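Local coordinates for protein KauB (Pseudomonas aeruginosa PAO1, PDB 6B4R) that probably oxidises a broad range of aldehydes, aminoaldehydes among them, to the corresponding acids with NAD(P)+ as electron acceptor, at residues Ala22-Glu27 with Asn218-Tyr223; Glu35-Leu40 with Val51-Leu56; Thr106-Lys111 with Lys195-Ala200; Ala162-Trp167 with Leu240-Ser245. One frame throughout, in Å; residues are numbered along the deposited sequence.

Interaction 1 of 4, residues Ala22-Glu27 with Asn218-Tyr223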
loop_
_atom_site.group_PDB
_atom_site.type_symbol
_atom_site.label_atom_id
_atom_site.label_comp_id
_atom_site.label_asym_id
_atom_site.label_seq_id
_atom_site.Cartn_x
_atom_site.Cartn_y
_atom_site.Cartn_z
ATOM N N ALA A 22 1.196 -36.773 20.731
ATOM C CA ALA A 22 0.692 -35.435 20.460
ATOM C C ALA A 22 1.507 -34.421 21.252
ATOM O O ALA A 22 2.191 -34.779 22.208
ATOM C CB ALA A 22 -0.775 -35.339 20.831
ATOM N N PHE A 23 1.439 -33.158 20.848
ATOM C CA PHE A 23 2.157 -32.097 21.542
ATOM C C PHE A 23 1.183 -31.006 21.960
ATOM O O PHE A 23 0.785 -30.173 21.146
ATOM C CB PHE A 23 3.249 -31.512 20.645
ATOM C CG PHE A 23 4.231 -30.635 21.371
ATOM C CD1 PHE A 23 5.382 -31.173 21.927
ATOM C CD2 PHE A 23 4.010 -29.270 21.489
ATOM C CE1 PHE A 23 6.291 -30.370 22.589
ATOM C CE2 PHE A 23 4.917 -28.462 22.149
ATOM C CZ PHE A 23 6.059 -29.013 22.700
ATOM N N VAL A 24 0.794 -31.021 23.230
ATOM C CA VAL A 24 -0.157 -30.044 23.746
ATOM C C VAL A 24 0.406 -29.305 24.956
ATOM O O VAL A 24 0.911 -29.925 25.891
ATOM C CB VAL A 24 -1.493 -30.709 24.135
ATOM C CG1 VAL A 24 -2.492 -29.662 24.610
ATOM C CG2 VAL A 24 -2.057 -31.494 22.962
ATOM N N ASN A 25 0.313 -27.978 24.926
ATOM C CA ASN A 25 0.765 -27.132 26.026
ATOM C C ASN A 25 2.235 -27.351 26.372
ATOM O O ASN A 25 2.592 -27.501 27.539
ATOM C CB ASN A 25 -0.116 -27.334 27.263
ATOM C CG ASN A 25 -0.018 -26.181 28.246
ATOM O OD1 ASN A 25 0.400 -25.080 27.890
ATOM N ND2 ASN A 25 -0.408 -26.430 29.491
ATOM N N GLY A 26 3.079 -27.383 25.347
ATOM C CA GLY A 26 4.516 -27.468 25.536
ATOM C C GLY A 26 5.047 -28.836 25.922
ATOM O O GLY A 26 6.242 -28.988 26.168
ATOM N N GLU A 27 4.168 -29.835 25.973
ATOM C CA GLU A 27 4.566 -31.180 26.392
ATOM C C GLU A 27 4.043 -32.257 25.447
ATOM O O GLU A 27 2.981 -32.109 24.843
ATOM C CB GLU A 27 4.062 -31.475 27.810
ATOM C CG GLU A 27 4.356 -30.393 28.841
ATOM C CD GLU A 27 5.837 -30.246 29.140
ATOM O OE1 GLU A 27 6.236 -29.174 29.645
ATOM O OE2 GLU A 27 6.601 -31.201 28.879
ATOM N N ASN A 218 0.265 -26.154 19.032
ATOM C CA ASN A 218 -0.057 -27.521 19.424
ATOM C C ASN A 218 -0.228 -28.437 18.216
ATOM O O ASN A 218 -0.626 -27.993 17.142
ATOM C CB ASN A 218 -1.319 -27.536 20.289
ATOM C CG ASN A 218 -1.218 -26.595 21.476
ATOM O OD1 ASN A 218 -0.761 -26.980 22.552
ATOM N ND2 ASN A 218 -1.637 -25.349 21.279
ATOM N N VAL A 219 0.080 -29.718 18.394
ATOM C CA VAL A 219 -0.011 -30.681 17.300
ATOM C C VAL A 219 -0.820 -31.913 17.701
ATOM O O VAL A 219 -0.439 -32.645 18.616
ATOM C CB VAL A 219 1.388 -31.119 16.807
ATOM C CG1 VAL A 219 1.272 -32.230 15.773
ATOM C CG2 VAL A 219 2.148 -29.936 16.233
ATOM N N LEU A 220 -1.937 -32.133 17.010
ATOM C CA LEU A 220 -2.810 -33.272 17.280
ATOM C C LEU A 220 -2.876 -34.225 16.094
ATOM O O LEU A 220 -3.642 -34.003 15.160
ATOM C CB LEU A 220 -4.226 -32.804 17.618
ATOM C CG LEU A 220 -4.464 -32.059 18.931
ATOM C CD1 LEU A 220 -5.934 -31.696 19.046
ATOM C CD2 LEU A 220 -4.017 -32.897 20.121
ATOM N N PRO A 221 -2.073 -35.297 16.130
ATOM C CA PRO A 221 -2.128 -36.308 15.069
ATOM C C PRO A 221 -3.383 -37.170 15.197
ATOM O O PRO A 221 -3.937 -37.292 16.291
ATOM C CB PRO A 221 -0.872 -37.143 15.321
ATOM C CG PRO A 221 -0.610 -36.998 16.781
ATOM C CD PRO A 221 -1.054 -35.608 17.149
ATOM N N GLY A 222 -3.829 -37.750 14.086
ATOM C CA GLY A 222 -5.039 -38.552 14.078
ATOM C C GLY A 222 -5.760 -38.500 12.744
ATOM O O GLY A 222 -5.196 -38.068 11.739
ATOM N N TYR A 223 -7.013 -38.941 12.732
ATOM C CA TYR A 223 -7.788 -38.983 11.497
ATOM C C TYR A 223 -8.608 -37.713 11.307
ATOM O O TYR A 223 -8.941 -37.025 12.271
ATOM C CB TYR A 223 -8.694 -40.216 11.466
ATOM C CG TYR A 223 -7.937 -41.522 11.546
ATOM C CD1 TYR A 223 -7.418 -42.119 10.404
ATOM C CD2 TYR A 223 -7.738 -42.156 12.765
ATOM C CE1 TYR A 223 -6.722 -43.312 10.476
ATOM C CE2 TYR A 223 -7.045 -43.348 12.844
ATOM C CZ TYR A 223 -6.539 -43.921 11.699
ATOM O OH TYR A 223 -5.849 -45.108 11.775
#
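Asn218 meets the backbone of Val24 and Asn25 because its CG lies beside its own backbone N (chi1 -54°) and its amide is turned by a further quarter turn (chi2 -90°). OD1 of Asn218 is thereby delivered to Asn25 N at 2.8 Å, and the donor lies almost on the extension of the CG-OD1 bond. Asn218 OD1 also rests 3.3 Å from Val24 CA, and the Val24 and Asn218 side chains cross at about a right angle. A side-chain amide thus imitates a strand carbonyl at the point where segment 22-27 leaves its short strand for a type I' turn, Val24 to Glu27. Just before that turn, Phe23 and Val219 form an antiparallel hydrogen-bonded pair: Phe23 N donates to Val219 O over 3.0 Å, and Val219 N returns a bond to Phe23 O over 2.9 Å. This single bridge docks a small N-terminal hairpin, strands 22-24 and 27-29, on strand 217-219, which pairs in parallel with strand 187-191 in the mixed, Rossmann-like sheet of the aldehyde dehydrogenase coenzyme domain. Apolar groups flank the bridge. Leu220 leads away at its CB, yet CD2 swings back to Val24 CG2 at 3.7 Å and also approaches Ala22 CB. Ala22 CB lies nearer to Pro221 CD, at 3.7 Å. Helix 56-72 presents Val65 to Val24 and Asn218, and Ala62 to Leu220. The ring of Phe23 leads off from segment 218-223 to helix 198-210, packing on Ala204, Gln205 and Val208; Val219 leans on the same Ala204.

Interaction 2 of 4, residues Glu35-Leu40 with Val51-Leu56. With K (potassium ion), chain G.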
loop_
_atom_site.group_PDB
_atom_site.type_symbol
_atom_site.label_atom_id
_atom_site.label_comp_id
_atom_site.label_asym_id
_atom_site.label_seq_id
_atom_site.Cartn_x
_atom_site.Cartn_y
_atom_site.Cartn_z
ATOM N N GLU A 35 -5.427 -44.410 22.589
ATOM C CA GLU A 35 -5.411 -45.123 21.317
ATOM C C GLU A 35 -4.364 -44.560 20.361
ATOM O O GLU A 35 -4.077 -43.362 20.363
ATOM C CB GLU A 35 -6.799 -45.102 20.671
ATOM C CG GLU A 35 -7.776 -46.076 21.311
ATOM C CD GLU A 35 -9.226 -45.695 21.079
ATOM O OE1 GLU A 35 -9.652 -45.634 19.906
ATOM O OE2 GLU A 35 -9.939 -45.454 22.076
ATOM N N THR A 36 -3.789 -45.443 19.553
ATOM C CA THR A 36 -2.771 -45.060 18.588
ATOM C C THR A 36 -3.046 -45.741 17.257
ATOM O O THR A 36 -3.879 -46.644 17.178
ATOM C CB THR A 36 -1.358 -45.473 19.057
ATOM O OG1 THR A 36 -1.301 -46.896 19.222
ATOM C CG2 THR A 36 -0.999 -44.797 20.372
ATOM N N PHE A 37 -2.349 -45.305 16.212
ATOM C CA PHE A 37 -2.380 -46.003 14.929
ATOM C C PHE A 37 -0.960 -46.285 14.448
ATOM O O PHE A 37 -0.018 -45.603 14.847
ATOM C CB PHE A 37 -3.186 -45.224 13.878
ATOM C CG PHE A 37 -2.634 -43.861 13.562
ATOM C CD1 PHE A 37 -3.033 -42.749 14.287
ATOM C CD2 PHE A 37 -1.728 -43.689 12.528
ATOM C CE1 PHE A 37 -2.531 -41.494 13.992
ATOM C CE2 PHE A 37 -1.222 -42.436 12.230
ATOM C CZ PHE A 37 -1.625 -41.338 12.963
ATOM N N ASP A 38 -0.806 -47.297 13.601
ATOM C CA ASP A 38 0.514 -47.679 13.113
ATOM C C ASP A 38 0.950 -46.825 11.928
ATOM O O ASP A 38 0.330 -46.853 10.864
ATOM C CB ASP A 38 0.549 -49.162 12.736
ATOM C CG ASP A 38 0.345 -50.072 13.932
ATOM O OD1 ASP A 38 0.622 -49.638 15.070
ATOM O OD2 ASP A 38 -0.092 -51.225 13.732
ATOM N N CYS A 39 2.021 -46.066 12.123
ATOM C CA CYS A 39 2.597 -45.269 11.053
ATOM C C CYS A 39 3.523 -46.145 10.215
ATOM O O CYS A 39 4.580 -46.562 10.681
ATOM C CB CYS A 39 3.369 -44.084 11.637
ATOM S SG CYS A 39 3.901 -42.854 10.428
ATOM N N LEU A 40 3.116 -46.435 8.983
ATOM C CA LEU A 40 3.902 -47.296 8.104
ATOM C C LEU A 40 4.569 -46.498 6.986
ATOM O O LEU A 40 4.160 -45.381 6.679
ATOM C CB LEU A 40 3.031 -48.406 7.514
ATOM C CG LEU A 40 2.284 -49.283 8.523
ATOM C CD1 LEU A 40 1.571 -50.419 7.812
ATOM C CD2 LEU A 40 3.231 -49.820 9.585
ATOM N N VAL A 51 1.671 -43.755 16.464
ATOM C CA VAL A 51 1.306 -42.352 16.563
ATOM C C VAL A 51 -0.041 -42.191 17.254
ATOM O O VAL A 51 -0.984 -42.932 16.975
ATOM C CB VAL A 51 1.270 -41.686 15.171
ATOM C CG1 VAL A 51 1.013 -40.196 15.296
ATOM C CG2 VAL A 51 2.579 -41.930 14.439
ATOM N N ALA A 52 -0.116 -41.224 18.163
ATOM C CA ALA A 52 -1.338 -40.939 18.904
ATOM C C ALA A 52 -2.519 -40.677 17.970
ATOM O O ALA A 52 -2.400 -39.934 16.994
ATOM C CB ALA A 52 -1.119 -39.754 19.832
ATOM N N SER A 53 -3.652 -41.303 18.274
ATOM C CA SER A 53 -4.873 -41.109 17.499
ATOM C C SER A 53 -5.881 -40.278 18.293
ATOM O O SER A 53 -6.725 -40.822 19.005
ATOM C CB SER A 53 -5.482 -42.458 17.111
ATOM O OG SER A 53 -6.658 -42.290 16.337
ATOM N N CYS A 54 -5.786 -38.958 18.158
ATOM C CA CYS A 54 -6.611 -38.035 18.933
ATOM C C CYS A 54 -8.063 -37.983 18.462
ATOM O O CYS A 54 -8.384 -38.408 17.351
ATOM C CB CYS A 54 -6.007 -36.630 18.896
ATOM S SG CYS A 54 -4.282 -36.556 19.424
ATOM N N ASP A 55 -8.932 -37.451 19.319
ATOM C CA ASP A 55 -10.354 -37.325 19.011
ATOM C C ASP A 55 -10.938 -36.070 19.662
ATOM O O ASP A 55 -10.214 -35.115 19.940
ATOM C CB ASP A 55 -11.117 -38.572 19.473
ATOM C CG ASP A 55 -12.350 -38.851 18.629
ATOM O OD1 ASP A 55 -12.875 -37.903 18.007
ATOM O OD2 ASP A 55 -12.796 -40.019 18.590
ATOM N N LEU A 56 -12.246 -36.088 19.908
ATOM C CA LEU A 56 -12.971 -34.934 20.440
ATOM C C LEU A 56 -12.378 -34.415 21.746
ATOM O O LEU A 56 -12.219 -33.206 21.923
ATOM C CB LEU A 56 -14.452 -35.284 20.639
ATOM C CG LEU A 56 -15.475 -34.160 20.866
ATOM C CD1 LEU A 56 -16.859 -34.633 20.455
ATOM C CD2 LEU A 56 -15.504 -33.666 22.312
HETATM K K K G . 3.054 -42.898 6.759
HETATM O O HOH W 1 0.922 -42.950 8.695
#
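Phe37 lies side by side with Val51, both side chains pointing the same way, and it makes the largest contribution of segment 35-40 to the contact with segment 51-56. Starting at the root, CB touches the hydroxyl end of Tyr223. A chi1 of 61° then places CG between the backbone N and the carbonyl carbon, which swings the ring back across the partner strand. CG passes near Val51 O, and Phe37 CD1 comes closer to Val51 O, at 3.4 Å. Phe37 CD1 also meets Ser53 CB at 3.7 Å, and this carbon lies in the ring plane, at the edge. Further out, Phe37 CE1 is 3.4 Å from Ala52 O. At the tip, Phe37 CZ reaches Val51 CB at 3.7 Å; this carbon stands over one ring face, displaced toward the rim, in a CH-pi contact. The frame behind these meetings is a beta hairpin of strands 36-40 and 47-52. Phe37 and Val51 form a hydrogen-bonded pair, with Phe37 N to Val51 O at 2.8 Å and Val51 N to Phe37 O at 3.0 Å. Thr36 and Ala52 are the adjoining non-hydrogen-bonded pair, beyond which Ser53 N still donates to Glu35 O. Toward the other end, Cys39 CB abuts Val51 CG2 at 3.6 Å, so Val51 is wedged between Cys39 and the Phe37 ring, with Leu198 and Ile201 of helix 198-210 also against it. The strand finishes at a cation: Leu40 O binds a potassium ion at 2.7 Å, and a water, Asp108 and Lys195 supply further ligands.

Interaction 3 of 4, residues Thr106-Lys111 with Lys195-Ala200. With K (potassium ion), chain G.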
loop_
_atom_site.group_PDB
_atom_site.type_symbol
_atom_site.label_atom_id
_atom_site.label_comp_id
_atom_site.label_asym_id
_atom_site.label_seq_id
_atom_site.Cartn_x
_atom_site.Cartn_y
_atom_site.Cartn_z
ATOM N N THR A 106 10.698 -38.443 4.131
ATOM C CA THR A 106 10.874 -39.538 3.181
ATOM C C THR A 106 10.308 -40.867 3.678
ATOM O O THR A 106 9.600 -41.562 2.948
ATOM C CB THR A 106 12.364 -39.721 2.850
ATOM O OG1 THR A 106 12.819 -38.601 2.082
ATOM C CG2 THR A 106 12.592 -40.998 2.063
ATOM N N LEU A 107 10.626 -41.218 4.919
ATOM C CA LEU A 107 10.112 -42.445 5.515
ATOM C C LEU A 107 8.593 -42.399 5.652
ATOM O O LEU A 107 7.912 -43.400 5.440
ATOM C CB LEU A 107 10.761 -42.692 6.881
ATOM C CG LEU A 107 12.253 -43.028 6.866
ATOM C CD1 LEU A 107 12.784 -43.202 8.282
ATOM C CD2 LEU A 107 12.510 -44.276 6.036
ATOM N N ASP A 108 8.066 -41.228 5.994
ATOM C CA ASP A 108 6.636 -41.073 6.235
ATOM C C ASP A 108 5.785 -41.231 4.972
ATOM O O ASP A 108 4.905 -42.090 4.917
ATOM C CB ASP A 108 6.354 -39.716 6.881
ATOM C CG ASP A 108 5.265 -39.785 7.929
ATOM O OD1 ASP A 108 4.486 -40.759 7.918
ATOM O OD2 ASP A 108 5.182 -38.856 8.761
ATOM N N MET A 109 6.045 -40.409 3.960
ATOM C CA MET A 109 5.162 -40.363 2.794
ATOM C C MET A 109 5.816 -40.736 1.457
ATOM O O MET A 109 5.145 -40.767 0.427
ATOM C CB MET A 109 4.433 -39.012 2.709
ATOM C CG MET A 109 5.321 -37.788 2.894
ATOM S SD MET A 109 6.344 -37.466 1.448
ATOM C CE MET A 109 5.088 -37.271 0.182
ATOM N N GLY A 110 7.117 -41.012 1.473
ATOM C CA GLY A 110 7.764 -41.666 0.348
ATOM C C GLY A 110 8.486 -40.837 -0.704
ATOM O O GLY A 110 9.004 -41.397 -1.673
ATOM N N LYS A 111 8.533 -39.519 -0.535
ATOM C CA LYS A 111 9.225 -38.672 -1.505
ATOM C C LYS A 111 10.740 -38.847 -1.388
ATOM O O LYS A 111 11.239 -39.199 -0.318
ATOM C CB LYS A 111 8.830 -37.200 -1.329
ATOM C CG LYS A 111 9.409 -36.534 -0.098
ATOM C CD LYS A 111 9.167 -35.035 -0.127
ATOM C CE LYS A 111 7.688 -34.718 -0.283
ATOM N NZ LYS A 111 7.420 -33.258 -0.298
ATOM N N LYS A 195 -1.567 -39.776 7.162
ATOM C CA LYS A 195 -0.619 -40.419 6.263
ATOM C C LYS A 195 0.800 -39.889 6.463
ATOM O O LYS A 195 1.749 -40.442 5.908
ATOM C CB LYS A 195 -1.041 -40.217 4.807
ATOM C CG LYS A 195 -2.386 -40.828 4.443
ATOM C CD LYS A 195 -2.687 -40.614 2.966
ATOM C CE LYS A 195 -4.076 -41.108 2.592
ATOM N NZ LYS A 195 -4.226 -42.573 2.813
ATOM N N SER A 196 0.945 -38.826 7.252
ATOM C CA SER A 196 2.258 -38.217 7.477
ATOM C C SER A 196 2.291 -37.268 8.675
ATOM O O SER A 196 2.327 -36.052 8.502
ATOM C CB SER A 196 2.707 -37.462 6.225
ATOM O OG SER A 196 1.771 -36.452 5.888
ATOM N N PRO A 197 2.293 -37.820 9.898
ATOM C CA PRO A 197 2.234 -36.977 11.096
ATOM C C PRO A 197 3.598 -36.642 11.716
ATOM O O PRO A 197 3.681 -35.708 12.515
ATOM C CB PRO A 197 1.428 -37.842 12.064
ATOM C CG PRO A 197 1.832 -39.242 11.711
ATOM C CD PRO A 197 2.136 -39.250 10.224
ATOM N N LEU A 198 4.642 -37.378 11.344
ATOM C CA LEU A 198 5.918 -37.331 12.062
ATOM C C LEU A 198 6.612 -35.958 12.133
ATOM O O LEU A 198 7.053 -35.545 13.207
ATOM C CB LEU A 198 6.879 -38.393 11.514
ATOM C CG LEU A 198 6.332 -39.827 11.515
ATOM C CD1 LEU A 198 7.386 -40.823 11.052
ATOM C CD2 LEU A 198 5.778 -40.212 12.884
ATOM N N THR A 199 6.717 -35.258 11.004
ATOM C CA THR A 199 7.426 -33.975 10.975
ATOM C C THR A 199 6.720 -32.881 11.772
ATOM O O THR A 199 7.370 -32.015 12.362
ATOM C CB THR A 199 7.685 -33.474 9.533
ATOM O OG1 THR A 199 6.462 -33.484 8.786
ATOM C CG2 THR A 199 8.711 -34.353 8.839
ATOM N N ALA A 200 5.392 -32.920 11.784
ATOM C CA ALA A 200 4.609 -31.952 12.543
ATOM C C ALA A 200 4.810 -32.175 14.036
ATOM O O ALA A 200 4.942 -31.225 14.806
ATOM C CB ALA A 200 3.137 -32.062 12.182
HETATM K K K G . 3.054 -42.898 6.759
HETATM O O HOH W 2 6.043 -36.344 8.369
HETATM O O HOH W 1 0.922 -42.950 8.695
#
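A potassium site joins the last turn of helix 98-109 to the segment that leads into helix 198-210, with Asp108 and Lys195 both holding the ion. Asp108 grips it twice, through its backbone O at 2.7 Å and its carboxylate OD1 at 2.8 Å. Lys195 contributes only its carbonyl O, 2.9 Å from the metal; its NZ turns away to a salt bridge with Asp346. A water and Leu40 O complete the set of five oxygens. The carbonyl of Asp108 at the C-terminal end of helix 98-109, with its carboxylate alongside, would probably suit a cation. While OD1 serves the metal, OD2 serves the opposite segment: Leu198 N donates to Asp108 OD2 over 3.0 Å, arriving nearly along the CG-OD2 axis. A second water gives a hydrogen to Asp108 OD2 at 2.7 Å and accepts one from Thr199 N at 2.9 Å. One carboxylate therefore answers two successive amides near the beginning of helix 198-210, one directly and one through water. Next along the chain, Met109 CB rests against Ser196 CB, 4.2 Å away, before the methionine chain leads off. Around the site, Leu198 packs on Leu48 of strand 47-52, Cys39 of strand 36-40 touches Asp108 and Pro197, and Pro170 of helix 170-183 lies against Met109, Ser196 and Thr199.

Interaction 4 of 4, residues Ala162-Trp167 with Leu240-Ser245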
loop_
_atom_site.group_PDB
_atom_site.type_symbol
_atom_site.label_atom_id
_atom_site.label_comp_id
_atom_site.label_asym_id
_atom_site.label_seq_id
_atom_site.Cartn_x
_atom_site.Cartn_y
_atom_site.Cartn_z
ATOM N N ALA A 162 -7.112 -23.382 13.706
ATOM C CA ALA A 162 -6.948 -24.801 13.431
ATOM C C ALA A 162 -6.415 -24.973 12.015
ATOM O O ALA A 162 -6.966 -24.414 11.067
ATOM C CB ALA A 162 -8.270 -25.533 13.599
ATOM N N ALA A 163 -5.339 -25.741 11.873
ATOM C CA ALA A 163 -4.742 -25.973 10.564
ATOM C C ALA A 163 -4.698 -27.457 10.215
ATOM O O ALA A 163 -4.078 -28.254 10.920
ATOM C CB ALA A 163 -3.350 -25.369 10.505
ATOM N N ILE A 164 -5.368 -27.820 9.126
ATOM C CA ILE A 164 -5.376 -29.193 8.637
ATOM C C ILE A 164 -4.535 -29.291 7.366
ATOM O O ILE A 164 -4.934 -28.807 6.308
ATOM C CB ILE A 164 -6.813 -29.670 8.346
ATOM C CG1 ILE A 164 -7.685 -29.516 9.593
ATOM C CG2 ILE A 164 -6.820 -31.112 7.861
ATOM C CD1 ILE A 164 -9.096 -30.045 9.420
ATOM N N VAL A 165 -3.367 -29.917 7.480
ATOM C CA VAL A 165 -2.404 -29.953 6.383
ATOM C C VAL A 165 -2.352 -31.312 5.689
ATOM O O VAL A 165 -2.551 -32.346 6.325
ATOM C CB VAL A 165 -0.991 -29.558 6.872
ATOM C CG1 VAL A 165 -0.983 -28.110 7.340
ATOM C CG2 VAL A 165 -0.531 -30.481 7.982
ATOM N N PRO A 166 -2.080 -31.313 4.373
ATOM C CA PRO A 166 -2.062 -32.546 3.580
ATOM C C PRO A 166 -0.788 -33.360 3.776
ATOM O O PRO A 166 0.084 -32.978 4.558
ATOM C CB PRO A 166 -2.123 -32.026 2.147
ATOM C CG PRO A 166 -1.408 -30.733 2.212
ATOM C CD PRO A 166 -1.797 -30.132 3.538
ATOM N N TRP A 167 -0.686 -34.466 3.044
ATOM C CA TRP A 167 0.418 -35.401 3.203
ATOM C C TRP A 167 1.466 -35.305 2.099
ATOM O O TRP A 167 2.532 -35.914 2.199
ATOM C CB TRP A 167 -0.110 -36.835 3.286
ATOM C CG TRP A 167 -1.084 -37.197 2.200
ATOM C CD1 TRP A 167 -2.442 -37.270 2.311
ATOM C CD2 TRP A 167 -0.772 -37.541 0.842
ATOM N NE1 TRP A 167 -2.997 -37.638 1.108
ATOM C CE2 TRP A 167 -1.994 -37.810 0.191
ATOM C CE3 TRP A 167 0.415 -37.648 0.114
ATOM C CZ2 TRP A 167 -2.059 -38.176 -1.152
ATOM C CZ3 TRP A 167 0.349 -38.010 -1.219
ATOM C CH2 TRP A 167 -0.879 -38.272 -1.837
ATOM N N LEU A 240 -10.304 -21.711 10.514
ATOM C CA LEU A 240 -9.881 -23.020 10.036
ATOM C C LEU A 240 -9.234 -22.869 8.664
ATOM O O LEU A 240 -9.873 -22.407 7.717
ATOM C CB LEU A 240 -11.088 -23.963 9.962
ATOM C CG LEU A 240 -10.915 -25.438 9.572
ATOM C CD1 LEU A 240 -10.910 -25.639 8.062
ATOM C CD2 LEU A 240 -9.656 -26.019 10.190
ATOM N N VAL A 241 -7.965 -23.251 8.557
ATOM C CA VAL A 241 -7.291 -23.264 7.264
ATOM C C VAL A 241 -7.003 -24.700 6.845
ATOM O O VAL A 241 -6.748 -25.561 7.686
ATOM C CB VAL A 241 -5.998 -22.422 7.270
ATOM C CG1 VAL A 241 -6.317 -20.971 7.603
ATOM C CG2 VAL A 241 -4.987 -22.990 8.253
ATOM N N PHE A 242 -7.055 -24.962 5.543
ATOM C CA PHE A 242 -6.990 -26.334 5.056
ATOM C C PHE A 242 -6.427 -26.439 3.640
ATOM O O PHE A 242 -6.658 -25.574 2.793
ATOM C CB PHE A 242 -8.383 -26.970 5.134
ATOM C CG PHE A 242 -8.508 -28.286 4.415
ATOM C CD1 PHE A 242 -8.139 -29.470 5.034
ATOM C CD2 PHE A 242 -9.028 -28.342 3.130
ATOM C CE1 PHE A 242 -8.268 -30.682 4.379
ATOM C CE2 PHE A 242 -9.156 -29.552 2.469
ATOM C CZ PHE A 242 -8.777 -30.723 3.095
ATOM N N THR A 243 -5.674 -27.507 3.404
ATOM C CA THR A 243 -5.205 -27.850 2.071
ATOM C C THR A 243 -5.430 -29.340 1.851
ATOM O O THR A 243 -4.961 -30.167 2.633
ATOM C CB THR A 243 -3.714 -27.523 1.885
ATOM O OG1 THR A 243 -3.493 -26.126 2.113
ATOM C CG2 THR A 243 -3.266 -27.884 0.477
ATOM N N GLY A 244 -6.161 -29.680 0.797
ATOM C CA GLY A 244 -6.465 -31.068 0.507
ATOM C C GLY A 244 -7.399 -31.222 -0.675
ATOM O O GLY A 244 -7.260 -30.533 -1.685
ATOM N N SER A 245 -8.358 -32.131 -0.544
ATOM C CA SER A 245 -9.283 -32.425 -1.630
ATOM C C SER A 245 -10.503 -31.512 -1.598
ATOM O O SER A 245 -10.834 -30.932 -0.564
ATOM C CB SER A 245 -9.728 -33.888 -1.571
ATOM O OG SER A 245 -10.451 -34.148 -0.380
#
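Ile164 and its neighbours Ala162 and Ala163 pair with Leu240, Val241 and Phe242 as parallel strands of the Rossmann-like coenzyme domain, strand 149-164 lying between strands 187-191 and 239-243. The two short segments run within 9° of each other, their axes 4.9 Å apart. Here the contact is tight. Val241 is held through both its backbone N and its O: Val241 N donates to Ala162 O over 2.9 Å, and Val241 O accepts from Ile164 N over 3.0 Å in an almost straight bond. On the sheet face of Ala162, Ile164, Leu240 and Phe242, the four side chains pack together. Leu240, its CG extended opposite its backbone N (chi1 -176°), bends CD2 back to Ala162 CB at 3.7 Å and on toward Ile164 CG1. Ile164 CG2 meets Phe242 CD1 at 3.5 Å, while Ile164 CB stands at the edge of that ring, in its plane. Helix 246-258 closes over this face with Ile248, Ala249 and Leu252. On the other face, Ala163 CB touches Val241 CG2.

Past Ile164 the pairing loosens. The last rung, Thr243 N to Ile164 O, stretches to 3.3 Å; beyond it the chains separate toward a partly exposed end, where Pro166 lies. This end faces the catalytic region: the Thr243 side chain lies about 4 Å from that of Glu267, the predicted active-site residue, and its OG1 bonds Lys177 NZ. Pro166 still bridges the widening gap, its ring crossing Thr243 with Pro166 CD 3.6 Å from Thr243 CB.

Interactions 1, 3 and 4 are buried, interaction 2 only partly. Interactions 1 and 4 both reach the same coenzyme-domain sheet, but the centre of 4 lies about 8 Å from the centre of the chain, amid parallel strands, whereas that of 1 lies about 20 Å out, where an antiparallel N-terminal hairpin is added. Interaction 2, within one hairpin, relies on local strand pairing and a single aromatic ring. Interaction 3 differs in chemistry: carboxylate, carbonyls, water and potassium replace strand rungs, and it shares the ion and a water with interaction 2. Proline contacts tie the outer three together, with Pro221 touching Val51 and Pro197. Trp167 links interactions 3 and 4 by packing on Lys195 and Ser196.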